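Side-chain contacts in putative cell invasion protein with MAC/Perforin domain (Bacteroides thetaiotaomicron VPI-5482, PDB 3KK7), which is of unknown function but belongs to the membrane-attack complex/perforin family and may act at membranes, perhaps in cell invasion: residues Ser67-Phe72 with Lys118-Thr123; Ser126-Asn131 with Gly209-Thr214; Gly405-Phe410 with Pro455-Asn460; Lys481-Asn484 with Ile489-Ile492; Tyr491-Thr496 with Pro523-Thr528. All blocks are in the same frame, centred on the assembly; numbering follows the deposited sequence.

Contact 1. Residues Ser67-Phe72 with Lys118-Thr123; sequences SIIGDF and KTFTKT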
# COMPACT_ATOMS: atom_id res chain seq x y z
N SER A 67 15.18 -2.31 2.71
CA SER A 67 15.25 -2.92 1.37
C SER A 67 15.69 -4.39 1.43
O SER A 67 15.86 -5.01 0.39
CB SER A 67 16.13 -2.13 0.39
OG SER A 67 17.47 -2.56 0.48
N ILE A 68 15.86 -4.93 2.63
CA ILE A 68 16.09 -6.35 2.81
C ILE A 68 14.71 -6.97 2.96
O ILE A 68 13.96 -6.66 3.88
CB ILE A 68 16.95 -6.67 4.00
CG1 ILE A 68 18.27 -5.88 3.95
CG2 ILE A 68 17.25 -8.15 4.02
CD1 ILE A 68 19.20 -6.25 2.80
N ILE A 69 14.39 -7.84 2.01
CA ILE A 69 13.08 -8.48 1.92
C ILE A 69 12.83 -9.36 3.14
O ILE A 69 13.60 -10.28 3.42
CB ILE A 69 12.99 -9.36 0.66
CG1 ILE A 69 13.23 -8.53 -0.60
CG2 ILE A 69 11.62 -10.06 0.60
CD1 ILE A 69 13.69 -9.37 -1.78
N GLY A 70 11.75 -9.07 3.85
CA GLY A 70 11.36 -9.86 5.01
C GLY A 70 12.02 -9.49 6.32
O GLY A 70 11.77 -10.12 7.34
N ASP A 71 12.86 -8.45 6.29
CA ASP A 71 13.55 -7.90 7.45
C ASP A 71 12.51 -7.37 8.46
O ASP A 71 11.70 -6.51 8.11
CB ASP A 71 14.48 -6.78 6.95
CG ASP A 71 15.27 -6.06 8.06
OD1 ASP A 71 15.00 -6.23 9.27
OD2 ASP A 71 16.17 -5.28 7.67
N PHE A 72 12.57 -7.85 9.70
CA PHE A 72 11.66 -7.46 10.75
C PHE A 72 11.62 -5.95 10.98
O PHE A 72 10.58 -5.43 11.36
CB PHE A 72 11.97 -8.18 12.07
CG PHE A 72 13.18 -7.66 12.78
CD1 PHE A 72 13.06 -6.62 13.70
CD2 PHE A 72 14.43 -8.21 12.55
CE1 PHE A 72 14.17 -6.13 14.37
CE2 PHE A 72 15.56 -7.71 13.22
CZ PHE A 72 15.43 -6.67 14.13
N LYS A 118 12.89 -12.31 -9.54
CA LYS A 118 11.61 -11.95 -8.97
C LYS A 118 11.55 -12.16 -7.44
O LYS A 118 10.50 -12.50 -6.90
CB LYS A 118 10.52 -12.74 -9.69
CG LYS A 118 10.35 -12.36 -11.14
CD LYS A 118 9.03 -12.93 -11.67
CE LYS A 118 8.63 -12.34 -13.04
NZ LYS A 118 7.66 -13.26 -13.71
N THR A 119 12.66 -11.89 -6.77
CA THR A 119 12.78 -12.17 -5.34
C THR A 119 11.71 -11.45 -4.50
O THR A 119 11.04 -12.08 -3.65
CB THR A 119 14.22 -11.83 -4.82
OG1 THR A 119 15.19 -12.47 -5.68
CG2 THR A 119 14.41 -12.28 -3.37
N PHE A 120 11.56 -10.14 -4.74
CA PHE A 120 10.51 -9.34 -4.08
C PHE A 120 9.13 -9.56 -4.71
O PHE A 120 8.15 -9.76 -3.99
CB PHE A 120 10.84 -7.84 -4.09
CG PHE A 120 9.76 -7.00 -3.51
CD1 PHE A 120 9.35 -7.19 -2.21
CD2 PHE A 120 9.12 -6.03 -4.26
CE1 PHE A 120 8.33 -6.43 -1.67
CE2 PHE A 120 8.09 -5.28 -3.72
CZ PHE A 120 7.71 -5.48 -2.42
N THR A 121 9.08 -9.56 -6.04
CA THR A 121 7.85 -9.72 -6.79
C THR A 121 6.99 -10.87 -6.31
O THR A 121 5.77 -10.73 -6.14
CB THR A 121 8.16 -9.94 -8.27
OG1 THR A 121 8.82 -8.76 -8.76
CG2 THR A 121 6.89 -10.25 -9.10
N LYS A 122 7.62 -12.01 -6.09
CA LYS A 122 6.87 -13.21 -5.73
C LYS A 122 6.38 -13.22 -4.30
O LYS A 122 5.55 -14.06 -3.97
CB LYS A 122 7.67 -14.46 -6.03
CG LYS A 122 8.82 -14.73 -5.09
CD LYS A 122 9.66 -15.88 -5.68
CE LYS A 122 10.80 -16.28 -4.78
NZ LYS A 122 11.43 -17.56 -5.26
N THR A 123 6.89 -12.30 -3.45
CA THR A 123 6.37 -12.12 -2.09
C THR A 123 5.01 -11.41 -2.04
O THR A 123 4.29 -11.52 -1.07
CB THR A 123 7.32 -11.34 -1.16
OG1 THR A 123 7.28 -9.94 -1.48
CG2 THR A 123 8.71 -11.87 -1.24

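Contact 2. Residues Ser126-Asn131 with Gly209-Thr214; sequences SGFSLN and GEFVLT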
# COMPACT_ATOMS: atom_id res chain seq x y z
N SER A 126 -0.13 -12.83 -5.54
CA SER A 126 -0.32 -13.13 -6.92
C SER A 126 -1.55 -12.43 -7.48
O SER A 126 -2.64 -12.50 -6.91
CB SER A 126 -0.49 -14.63 -7.06
OG SER A 126 -0.93 -14.96 -8.36
N GLY A 127 -1.34 -11.75 -8.61
CA GLY A 127 -2.42 -11.06 -9.29
C GLY A 127 -2.53 -9.57 -9.03
O GLY A 127 -3.18 -8.86 -9.79
N PHE A 128 -1.93 -9.08 -7.95
CA PHE A 128 -1.96 -7.66 -7.64
C PHE A 128 -1.03 -6.89 -8.59
O PHE A 128 0.02 -7.38 -8.91
CB PHE A 128 -1.51 -7.49 -6.22
CG PHE A 128 -1.30 -6.08 -5.82
CD1 PHE A 128 -2.39 -5.29 -5.52
CD2 PHE A 128 -0.01 -5.56 -5.71
CE1 PHE A 128 -2.20 -3.97 -5.12
CE2 PHE A 128 0.19 -4.24 -5.31
CZ PHE A 128 -0.90 -3.44 -5.02
N SER A 129 -1.43 -5.70 -9.03
CA SER A 129 -0.58 -4.86 -9.89
C SER A 129 0.54 -4.26 -9.08
O SER A 129 0.34 -3.25 -8.39
CB SER A 129 -1.33 -3.69 -10.53
OG SER A 129 -2.56 -4.13 -11.04
N LEU A 130 1.71 -4.85 -9.19
CA LEU A 130 2.83 -4.42 -8.37
C LEU A 130 3.70 -3.38 -9.08
O LEU A 130 4.13 -3.58 -10.20
CB LEU A 130 3.67 -5.63 -7.94
CG LEU A 130 4.84 -5.33 -7.04
CD1 LEU A 130 4.38 -4.62 -5.75
CD2 LEU A 130 5.59 -6.60 -6.79
N ASN A 131 3.93 -2.25 -8.41
CA ASN A 131 4.88 -1.25 -8.85
C ASN A 131 6.20 -1.55 -8.18
O ASN A 131 6.32 -1.42 -6.98
CB ASN A 131 4.41 0.15 -8.47
CG ASN A 131 5.35 1.26 -9.03
OD1 ASN A 131 6.35 0.94 -9.65
ND2 ASN A 131 5.02 2.54 -8.80
N GLY A 209 3.67 2.16 5.51
CA GLY A 209 4.17 1.35 4.42
C GLY A 209 3.03 0.94 3.48
O GLY A 209 1.91 1.45 3.59
N GLU A 210 3.31 -0.01 2.59
CA GLU A 210 2.40 -0.31 1.50
C GLU A 210 1.67 -1.64 1.61
O GLU A 210 0.69 -1.86 0.91
CB GLU A 210 3.16 -0.26 0.17
CG GLU A 210 4.04 1.03 -0.04
CD GLU A 210 5.48 0.80 0.37
OE1 GLU A 210 5.67 0.05 1.34
OE2 GLU A 210 6.43 1.30 -0.26
N PHE A 211 2.13 -2.53 2.49
CA PHE A 211 1.61 -3.89 2.51
C PHE A 211 1.34 -4.42 3.90
O PHE A 211 1.84 -3.88 4.90
CB PHE A 211 2.58 -4.81 1.79
CG PHE A 211 2.74 -4.49 0.34
CD1 PHE A 211 1.79 -4.91 -0.57
CD2 PHE A 211 3.84 -3.78 -0.12
CE1 PHE A 211 1.92 -4.61 -1.91
CE2 PHE A 211 3.98 -3.48 -1.46
CZ PHE A 211 3.02 -3.89 -2.36
N VAL A 212 0.53 -5.47 3.96
CA VAL A 212 0.23 -6.15 5.23
C VAL A 212 0.85 -7.54 5.25
O VAL A 212 0.72 -8.31 4.30
CB VAL A 212 -1.27 -6.23 5.49
CG1 VAL A 212 -1.52 -6.77 6.87
CG2 VAL A 212 -1.88 -4.87 5.35
N LEU A 213 1.55 -7.84 6.34
CA LEU A 213 2.19 -9.16 6.50
C LEU A 213 1.15 -10.28 6.75
O LEU A 213 0.51 -10.29 7.78
CB LEU A 213 3.21 -9.11 7.67
CG LEU A 213 4.49 -8.32 7.37
CD1 LEU A 213 5.15 -7.76 8.64
CD2 LEU A 213 5.52 -9.14 6.55
N THR A 214 1.03 -11.22 5.81
CA THR A 214 0.18 -12.39 5.93
C THR A 214 0.95 -13.72 5.96
O THR A 214 0.39 -14.75 6.41
CB THR A 214 -0.81 -12.50 4.73
OG1 THR A 214 -0.06 -12.65 3.52
CG2 THR A 214 -1.71 -11.28 4.63

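Contact 3. Residues Gly405-Phe410 with Pro455-Asn460; sequences GDKLIF and PNKTIN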
# COMPACT_ATOMS: atom_id res chain seq x y z
N GLY A 405 -10.27 13.62 -2.59
CA GLY A 405 -10.23 14.07 -3.99
C GLY A 405 -10.79 13.06 -4.97
O GLY A 405 -10.45 13.08 -6.14
N ASP A 406 -11.66 12.18 -4.50
CA ASP A 406 -12.35 11.22 -5.35
C ASP A 406 -13.56 11.94 -5.91
O ASP A 406 -14.07 12.83 -5.26
CB ASP A 406 -12.80 10.01 -4.53
CG ASP A 406 -11.69 9.46 -3.65
OD1 ASP A 406 -10.60 9.13 -4.18
OD2 ASP A 406 -11.92 9.38 -2.42
N LYS A 407 -14.00 11.56 -7.11
CA LYS A 407 -15.18 12.15 -7.72
C LYS A 407 -16.32 11.13 -7.72
O LYS A 407 -16.27 10.13 -8.43
CB LYS A 407 -14.87 12.64 -9.15
CG LYS A 407 -13.58 13.43 -9.25
CD LYS A 407 -13.59 14.53 -10.29
CE LYS A 407 -12.32 15.40 -10.19
NZ LYS A 407 -12.61 16.86 -10.11
N LEU A 408 -17.34 11.40 -6.91
CA LEU A 408 -18.51 10.54 -6.82
C LEU A 408 -19.63 11.15 -7.67
O LEU A 408 -20.39 12.02 -7.22
CB LEU A 408 -18.93 10.34 -5.35
CG LEU A 408 -17.80 9.99 -4.36
CD1 LEU A 408 -18.31 9.80 -2.93
CD2 LEU A 408 -17.07 8.75 -4.84
N ILE A 409 -19.69 10.70 -8.92
CA ILE A 409 -20.69 11.12 -9.89
C ILE A 409 -22.04 10.54 -9.48
O ILE A 409 -22.16 9.33 -9.37
CB ILE A 409 -20.37 10.56 -11.31
CG1 ILE A 409 -18.94 10.87 -11.74
CG2 ILE A 409 -21.31 11.14 -12.34
CD1 ILE A 409 -18.50 10.08 -12.97
N PHE A 410 -23.03 11.40 -9.25
CA PHE A 410 -24.43 10.98 -8.97
C PHE A 410 -25.17 10.87 -10.31
O PHE A 410 -25.82 11.82 -10.76
CB PHE A 410 -25.15 12.01 -8.11
CG PHE A 410 -24.58 12.19 -6.72
CD1 PHE A 410 -23.44 11.55 -6.29
CD2 PHE A 410 -25.19 13.06 -5.85
CE1 PHE A 410 -22.95 11.76 -5.00
CE2 PHE A 410 -24.70 13.27 -4.57
CZ PHE A 410 -23.58 12.62 -4.15
N PRO A 455 -20.27 24.38 -17.44
CA PRO A 455 -20.74 23.74 -18.67
C PRO A 455 -19.63 23.16 -19.55
O PRO A 455 -19.91 22.30 -20.37
CB PRO A 455 -21.49 24.86 -19.39
CG PRO A 455 -20.86 26.11 -18.91
CD PRO A 455 -20.33 25.85 -17.53
N ASN A 456 -18.39 23.62 -19.39
CA ASN A 456 -17.29 23.11 -20.20
C ASN A 456 -16.45 21.98 -19.55
O ASN A 456 -15.50 21.48 -20.17
CB ASN A 456 -16.40 24.27 -20.66
CG ASN A 456 -17.15 25.28 -21.54
OD1 ASN A 456 -18.10 24.92 -22.25
ND2 ASN A 456 -16.73 26.54 -21.49
N LYS A 457 -16.79 21.57 -18.33
CA LYS A 457 -16.07 20.47 -17.69
C LYS A 457 -16.79 19.16 -17.99
O LYS A 457 -17.99 19.02 -17.72
CB LYS A 457 -15.96 20.67 -16.18
CG LYS A 457 -14.63 20.17 -15.61
CD LYS A 457 -14.66 19.90 -14.08
CE LYS A 457 -13.23 19.75 -13.47
NZ LYS A 457 -13.16 19.25 -12.04
N THR A 458 -16.08 18.19 -18.57
CA THR A 458 -16.65 16.87 -18.78
C THR A 458 -16.04 15.86 -17.81
O THR A 458 -14.92 16.02 -17.33
CB THR A 458 -16.43 16.38 -20.23
OG1 THR A 458 -15.03 16.37 -20.52
CG2 THR A 458 -17.15 17.29 -21.22
N ILE A 459 -16.79 14.82 -17.48
CA ILE A 459 -16.24 13.69 -16.74
C ILE A 459 -16.77 12.45 -17.42
O ILE A 459 -17.98 12.33 -17.67
CB ILE A 459 -16.58 13.76 -15.24
CG1 ILE A 459 -15.78 12.71 -14.46
CG2 ILE A 459 -18.08 13.62 -15.00
CD1 ILE A 459 -15.82 12.88 -12.94
N ASN A 460 -15.86 11.54 -17.79
CA ASN A 460 -16.22 10.35 -18.56
C ASN A 460 -15.92 9.00 -17.82
O ASN A 460 -14.84 8.42 -17.97
CB ASN A 460 -15.53 10.40 -19.91
CG ASN A 460 -15.96 9.28 -20.83
OD1 ASN A 460 -17.10 8.79 -20.75
ND2 ASN A 460 -15.05 8.85 -21.70

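Contact 4. Residues Lys481-Asn484 with Ile489-Ile492; sequences KFKN and IWYI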
# COMPACT_ATOMS: atom_id res chain seq x y z
N LYS A 481 -28.86 4.92 8.77
CA LYS A 481 -27.48 4.87 9.23
C LYS A 481 -27.36 3.97 10.45
O LYS A 481 -28.35 3.71 11.17
CB LYS A 481 -27.00 6.28 9.57
CG LYS A 481 -27.57 6.80 10.86
CD LYS A 481 -27.28 8.27 11.11
CE LYS A 481 -27.72 8.66 12.52
NZ LYS A 481 -27.57 10.10 12.73
N PHE A 482 -26.14 3.49 10.69
CA PHE A 482 -25.82 2.83 11.95
C PHE A 482 -24.31 2.95 12.22
O PHE A 482 -23.52 3.13 11.29
CB PHE A 482 -26.26 1.36 11.94
CG PHE A 482 -25.40 0.48 11.09
CD1 PHE A 482 -25.60 0.40 9.71
CD2 PHE A 482 -24.38 -0.28 11.66
CE1 PHE A 482 -24.80 -0.43 8.91
CE2 PHE A 482 -23.56 -1.11 10.87
CZ PHE A 482 -23.76 -1.18 9.49
N LYS A 483 -23.95 2.86 13.50
CA LYS A 483 -22.55 2.88 13.90
C LYS A 483 -22.06 1.49 14.23
O LYS A 483 -22.66 0.81 15.06
CB LYS A 483 -22.34 3.78 15.11
CG LYS A 483 -20.90 4.13 15.32
CD LYS A 483 -20.71 5.15 16.42
CE LYS A 483 -20.83 4.51 17.77
NZ LYS A 483 -20.19 5.39 18.76
N ASN A 484 -20.95 1.08 13.62
CA ASN A 484 -20.23 -0.13 14.01
C ASN A 484 -19.53 0.13 15.34
O ASN A 484 -18.73 1.04 15.47
CB ASN A 484 -19.22 -0.52 12.92
CG ASN A 484 -18.50 -1.82 13.22
OD1 ASN A 484 -17.85 -1.96 14.26
ND2 ASN A 484 -18.60 -2.78 12.31
N ILE A 489 -17.31 3.47 13.10
CA ILE A 489 -17.58 4.03 11.79
C ILE A 489 -19.09 4.13 11.63
O ILE A 489 -19.83 3.22 12.03
CB ILE A 489 -16.96 3.19 10.66
CG1 ILE A 489 -15.44 3.12 10.85
CG2 ILE A 489 -17.33 3.77 9.30
CD1 ILE A 489 -14.72 2.24 9.88
N TRP A 490 -19.53 5.25 11.09
CA TRP A 490 -20.92 5.43 10.72
C TRP A 490 -21.04 4.96 9.30
O TRP A 490 -20.17 5.24 8.48
CB TRP A 490 -21.34 6.90 10.81
CG TRP A 490 -21.74 7.35 12.18
CD1 TRP A 490 -21.02 8.16 13.00
CD2 TRP A 490 -22.95 7.03 12.88
NE1 TRP A 490 -21.71 8.37 14.18
CE2 TRP A 490 -22.89 7.69 14.13
CE3 TRP A 490 -24.08 6.27 12.57
CZ2 TRP A 490 -23.92 7.60 15.09
CZ3 TRP A 490 -25.11 6.18 13.53
CH2 TRP A 490 -25.02 6.84 14.76
N TYR A 491 -22.08 4.18 9.03
CA TYR A 491 -22.39 3.74 7.67
C TYR A 491 -23.79 4.25 7.37
O TYR A 491 -24.77 3.84 8.03
CB TYR A 491 -22.31 2.22 7.55
CG TYR A 491 -20.94 1.66 7.75
CD1 TYR A 491 -20.05 1.60 6.69
CD2 TYR A 491 -20.53 1.18 8.98
CE1 TYR A 491 -18.76 1.08 6.85
CE2 TYR A 491 -19.24 0.66 9.14
CZ TYR A 491 -18.37 0.62 8.06
OH TYR A 491 -17.10 0.12 8.18
N ILE A 492 -23.85 5.19 6.43
CA ILE A 492 -25.10 5.77 5.94
C ILE A 492 -25.39 5.11 4.60
O ILE A 492 -24.60 5.20 3.67
CB ILE A 492 -25.00 7.29 5.82
CG1 ILE A 492 -24.48 7.86 7.14
CG2 ILE A 492 -26.35 7.89 5.49
CD1 ILE A 492 -24.64 9.37 7.31

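Contact 5. Residues Tyr491-Thr496 with Pro523-Thr528; sequences YIYNPT and PIKAVT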
# COMPACT_ATOMS: atom_id res chain seq x y z
N TYR A 491 -22.08 4.18 9.03
CA TYR A 491 -22.39 3.74 7.67
C TYR A 491 -23.79 4.25 7.37
O TYR A 491 -24.77 3.84 8.03
CB TYR A 491 -22.31 2.22 7.55
CG TYR A 491 -20.94 1.66 7.75
CD1 TYR A 491 -20.05 1.60 6.69
CD2 TYR A 491 -20.53 1.18 8.98
CE1 TYR A 491 -18.76 1.08 6.85
CE2 TYR A 491 -19.24 0.66 9.14
CZ TYR A 491 -18.37 0.62 8.06
OH TYR A 491 -17.10 0.12 8.18
N ILE A 492 -23.85 5.19 6.43
CA ILE A 492 -25.10 5.77 5.94
C ILE A 492 -25.39 5.11 4.60
O ILE A 492 -24.60 5.20 3.67
CB ILE A 492 -25.00 7.29 5.82
CG1 ILE A 492 -24.48 7.86 7.14
CG2 ILE A 492 -26.35 7.89 5.49
CD1 ILE A 492 -24.64 9.37 7.31
N TYR A 493 -26.53 4.41 4.53
CA TYR A 493 -26.80 3.54 3.40
C TYR A 493 -28.18 3.76 2.86
O TYR A 493 -29.10 4.08 3.61
CB TYR A 493 -26.64 2.06 3.81
CG TYR A 493 -27.66 1.55 4.81
CD1 TYR A 493 -27.49 1.77 6.17
CD2 TYR A 493 -28.76 0.79 4.39
CE1 TYR A 493 -28.39 1.28 7.10
CE2 TYR A 493 -29.68 0.29 5.31
CZ TYR A 493 -29.49 0.54 6.66
OH TYR A 493 -30.41 0.07 7.58
N ASN A 494 -28.29 3.61 1.55
CA ASN A 494 -29.55 3.73 0.82
C ASN A 494 -30.01 2.34 0.39
O ASN A 494 -29.48 1.78 -0.58
CB ASN A 494 -29.35 4.62 -0.41
CG ASN A 494 -30.64 4.92 -1.13
OD1 ASN A 494 -31.45 4.02 -1.40
ND2 ASN A 494 -30.84 6.18 -1.48
N PRO A 495 -31.02 1.78 1.09
CA PRO A 495 -31.42 0.41 0.82
C PRO A 495 -32.32 0.24 -0.40
O PRO A 495 -32.76 -0.88 -0.65
CB PRO A 495 -32.16 0.05 2.09
CG PRO A 495 -32.89 1.30 2.40
CD PRO A 495 -31.93 2.41 2.05
N THR A 496 -32.59 1.30 -1.16
CA THR A 496 -33.23 1.17 -2.47
C THR A 496 -32.19 1.15 -3.58
O THR A 496 -32.31 0.35 -4.51
CB THR A 496 -34.15 2.33 -2.77
OG1 THR A 496 -34.87 2.68 -1.58
CG2 THR A 496 -35.12 1.96 -3.88
N PRO A 523 -32.58 8.40 10.04
CA PRO A 523 -32.95 7.41 11.06
C PRO A 523 -31.96 6.23 11.20
O PRO A 523 -31.42 5.74 10.21
CB PRO A 523 -34.34 6.92 10.61
CG PRO A 523 -34.45 7.30 9.18
CD PRO A 523 -33.58 8.50 8.96
N ILE A 524 -31.75 5.82 12.44
CA ILE A 524 -30.90 4.70 12.78
C ILE A 524 -31.57 3.37 12.44
O ILE A 524 -32.65 3.07 12.95
CB ILE A 524 -30.60 4.68 14.32
CG1 ILE A 524 -29.67 5.82 14.71
CG2 ILE A 524 -29.99 3.34 14.72
CD1 ILE A 524 -29.55 6.02 16.20
N LYS A 525 -30.92 2.58 11.60
CA LYS A 525 -31.35 1.22 11.34
C LYS A 525 -30.14 0.35 11.07
O LYS A 525 -29.44 0.52 10.07
CB LYS A 525 -32.32 1.13 10.16
CG LYS A 525 -32.88 -0.28 9.93
CD LYS A 525 -34.15 -0.28 9.07
CE LYS A 525 -34.90 -1.60 9.17
NZ LYS A 525 -36.28 -1.43 8.62
N ALA A 526 -29.90 -0.59 11.99
CA ALA A 526 -28.77 -1.48 11.88
C ALA A 526 -28.97 -2.44 10.73
O ALA A 526 -30.10 -2.82 10.40
CB ALA A 526 -28.56 -2.25 13.19
N VAL A 527 -27.87 -2.77 10.07
CA VAL A 527 -27.79 -3.89 9.15
C VAL A 527 -26.45 -4.52 9.49
O VAL A 527 -25.59 -3.84 10.05
CB VAL A 527 -27.91 -3.42 7.70
CG1 VAL A 527 -27.45 -4.49 6.75
CG2 VAL A 527 -29.36 -3.03 7.41
N THR A 528 -26.30 -5.81 9.25
CA THR A 528 -25.08 -6.51 9.62
C THR A 528 -23.97 -6.09 8.65
O THR A 528 -24.25 -5.69 7.50
CB THR A 528 -25.22 -8.03 9.55
OG1 THR A 528 -25.46 -8.42 8.19
CG2 THR A 528 -26.36 -8.51 10.46

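Contact 1. Residues Ser67-Phe72 with Lys118-Thr123
Ile69 and Phe120 bring their backbones to within 6.6 Å, CA to CA, where a tight turn meets a short coil. Residues Ile68 to Asp71 form a type II beta turn closed by the bond from Asp71 N to Ile68 O (3.2 Å), and the other chain winds into a 3-10 segment over 121-123. From the turn Ile69 points across and works with two branches. With CG1 anti to the carbonyl carbon (chi1 -59°), CD1 reaches the methyl CG2 of Thr119 at 3.4 Å and lies 4.0 Å from CB of Phe120. The other branch, CG2, meets CG2 of Thr123 at 3.9 Å. That methyl is offered because Thr123 turns its hydroxyl back into its own segment: OG1 donates to Phe120 O over 2.7 Å, in the carbonyl plane, and Thr123 N adds a second bond to the same oxygen. Beyond the pair, Phe135 of helix 133-146 stacks on the Phe120 ring and also touches Ile69, while Leu338 packs against Ile69 and Thr123. No hydrogen bond joins these two MACPF-domain loops here; the fit rests on apolar packing and so probably depends on shape, with the Thr123 hydroxyl bonded within its own segment.

Contact 2. Residues Ser126-Asn131 with Gly209-Thr214
Close to where Phe128 and Leu130 meet Phe211, the amide ND2 of Asn131 is gripped by two acceptors, the carboxylate oxygen OD2 of Asp365 and the carbonyl of His363, while OD1 of the same residue takes the backbone N-H of Gly133 and caps the turn that leads into helix 133-146. The contact lies in the MACPF domain and ties the loop before that helix to the start of strand 211-218, which opens with a classic beta bulge: Glu210 and Phe211 both face Tyr60. Glu210 spends its carboxylate on backbone N-H groups, OE1 on Val62 and OE2 on Glu63, and Phe211, whose side chain leaves on broadly the same side, carries its ring to the loop.

Across the contact itself everything is carbon. Phe128, with CG anti to the backbone N (chi1 172°), carries its ring to Phe211, and CE2 comes to the rim of the Phe211 ring, near that ring's plane, 3.8 Å from CE1. The two planes stand at 82° with centroids 6.0 Å apart. CZ of Phe211 is shared: Phe128 CE2 lies 4.1 Å from it, and Leu130 adds a methyl. Tyr359 of helix 353-363 packs on both phenylalanines, and His363 of that helix meets the Phe128 ring. The Leu130 side chain runs at about a right angle to that of Phe211, ending with CD1 at 3.7 Å from CZ.

Contact 3. Residues Gly405-Phe410 with Pro455-Asn460
No ring enters the meeting of Lys407 with Lys457; the flat group there is the carboxylate of Glu378, which gives OE2 to Lys407 NZ and OE1 to Lys457 NZ in two salt bridges. The lysines approach tip to tip, their NZ atoms 3.1 Å apart, a spacing probably made tolerable by the carboxylate they share; Asn401 OD1 is a further acceptor for Lys407. Lys407 gets its ammonium there by bending at chi2 (-147°) and chi4, while Lys457 runs extended beyond CG. Beneath the charges the contact is apolar. CD1 of Ile459 sits against the aliphatic part of Lys407, 3.8 Å from CD and 3.9 Å from CB, and meets Ile409 end on, with 3.9 Å between the two CD1 atoms. Replacing Ile459 by an alanine takes away this methyl and would probably open a gap between the Lys407 chain and Ile409, leaving the bent lysine less firmly guided toward Glu378. The strand segments 407-410 and 457-459 pass 10.9 Å apart at 89°, although both belong to one curled sheet, and the chain turns a corner at 455-456. Such near-perpendicular strands with side chains meeting between them are consistent with orthogonal beta packing, here within the D2 domain.

Contact 4. Residues Lys481-Asn484 with Ile489-Ile492
Phe482 and Tyr491 form an antiparallel hydrogen-bonded pair, Phe482 N giving to Tyr491 O at 3.0 Å and Tyr491 N to Phe482 O at 2.9 Å, with non-hydrogen-bonded pairs Lys481-Ile492 and Lys483-Trp490 on either side. The indole of Trp490 lies between two lysines. CB of Lys483 sits over one face in a CH-pi contact, 3.8 Å from the centroid of the six-membered ring. On the opposite face Lys481, extended beyond CG from a chi1 of 74°, lays its chain along the rim, CG 3.7 Å from CZ3, and brings NZ to 4.9 Å from the same centroid, 22° off the normal: a cation-pi pair whose ammonium also bonds to Val519 O. The two strands make a beta hairpin at the edge of the four-stranded D3 sheet. With an alanine in place of Trp490, the Lys481 ammonium would probably lose its aromatic partner and both lysine chains the indole between them. Phe482 and Tyr491 occupy the other face of the sheet, their rings nearly parallel (29°) but slid apart, Phe482 CE1 meeting Tyr491 CB at 3.9 Å. Asn484 CB comes to the edge of the tyrosine ring, 4.0 Å from CE2, and helix 529-535 covers this side through Met529 and Leu532.

Contact 5. Residues Tyr491-Thr496 with Pro523-Thr528
Tyr493 reaches from the hairpin strand 489-494 of the D3 domain to Lys525 and Val527, in the loop before helix 529-535. Its CB sets the ring off at a chi1 of 67°, with CG between the backbone N and the carbonyl carbon, and this sends the side chain across to the loop; Leu532 of the helix, Phe482 of the neighbouring strand and Cys500 touch it on the way. Along one rim CE1 comes within 3.2 Å of Lys525 O, which lies at the ring's edge, near its plane. On the other side CE2 is 3.9 Å from the methyl CG2 of Val527, and CZ is nearer to that methyl, at 3.7 Å. At the tip OH donates to Lys525 O over 2.7 Å. The hydroxyl stands above the carbonyl plane, 51° out of it, so the bond is short but makes no use of the usual lone-pair direction. Around the hydroxyl OH the fit is close: Lys525 CB lies 3.4 Å from OH and Val527 CG2 3.3 Å, so a polar tip is held amid carbon with its proton spent on the loop. Next along the chain is an Asx turn, in which Asn494 OD1 accepts from Thr496 N at 3.0 Å.

The five contacts fall into two touching pairs and one that stands alone. Contacts 1 and 2, both in the MACPF domain, are bridged by Leu130, whose CD2 lies 3.9 Å from Thr121 CA. Contacts 4 and 5 share Tyr491 and Ile492, with centres about 7 Å apart; Lys481 probably bonds the loop directly, its O to Lys525 N at 2.8 Å and its N to Pro523 O at 3.0 Å, so the loop runs along the hairpin's outer strand without being a regular strand itself. Contact 3 comes to about 10 Å, nearest atoms, from contacts 4 and 5. Contact 1 lies across the chain's centre from these three, about 39 Å from contact 3 between centres.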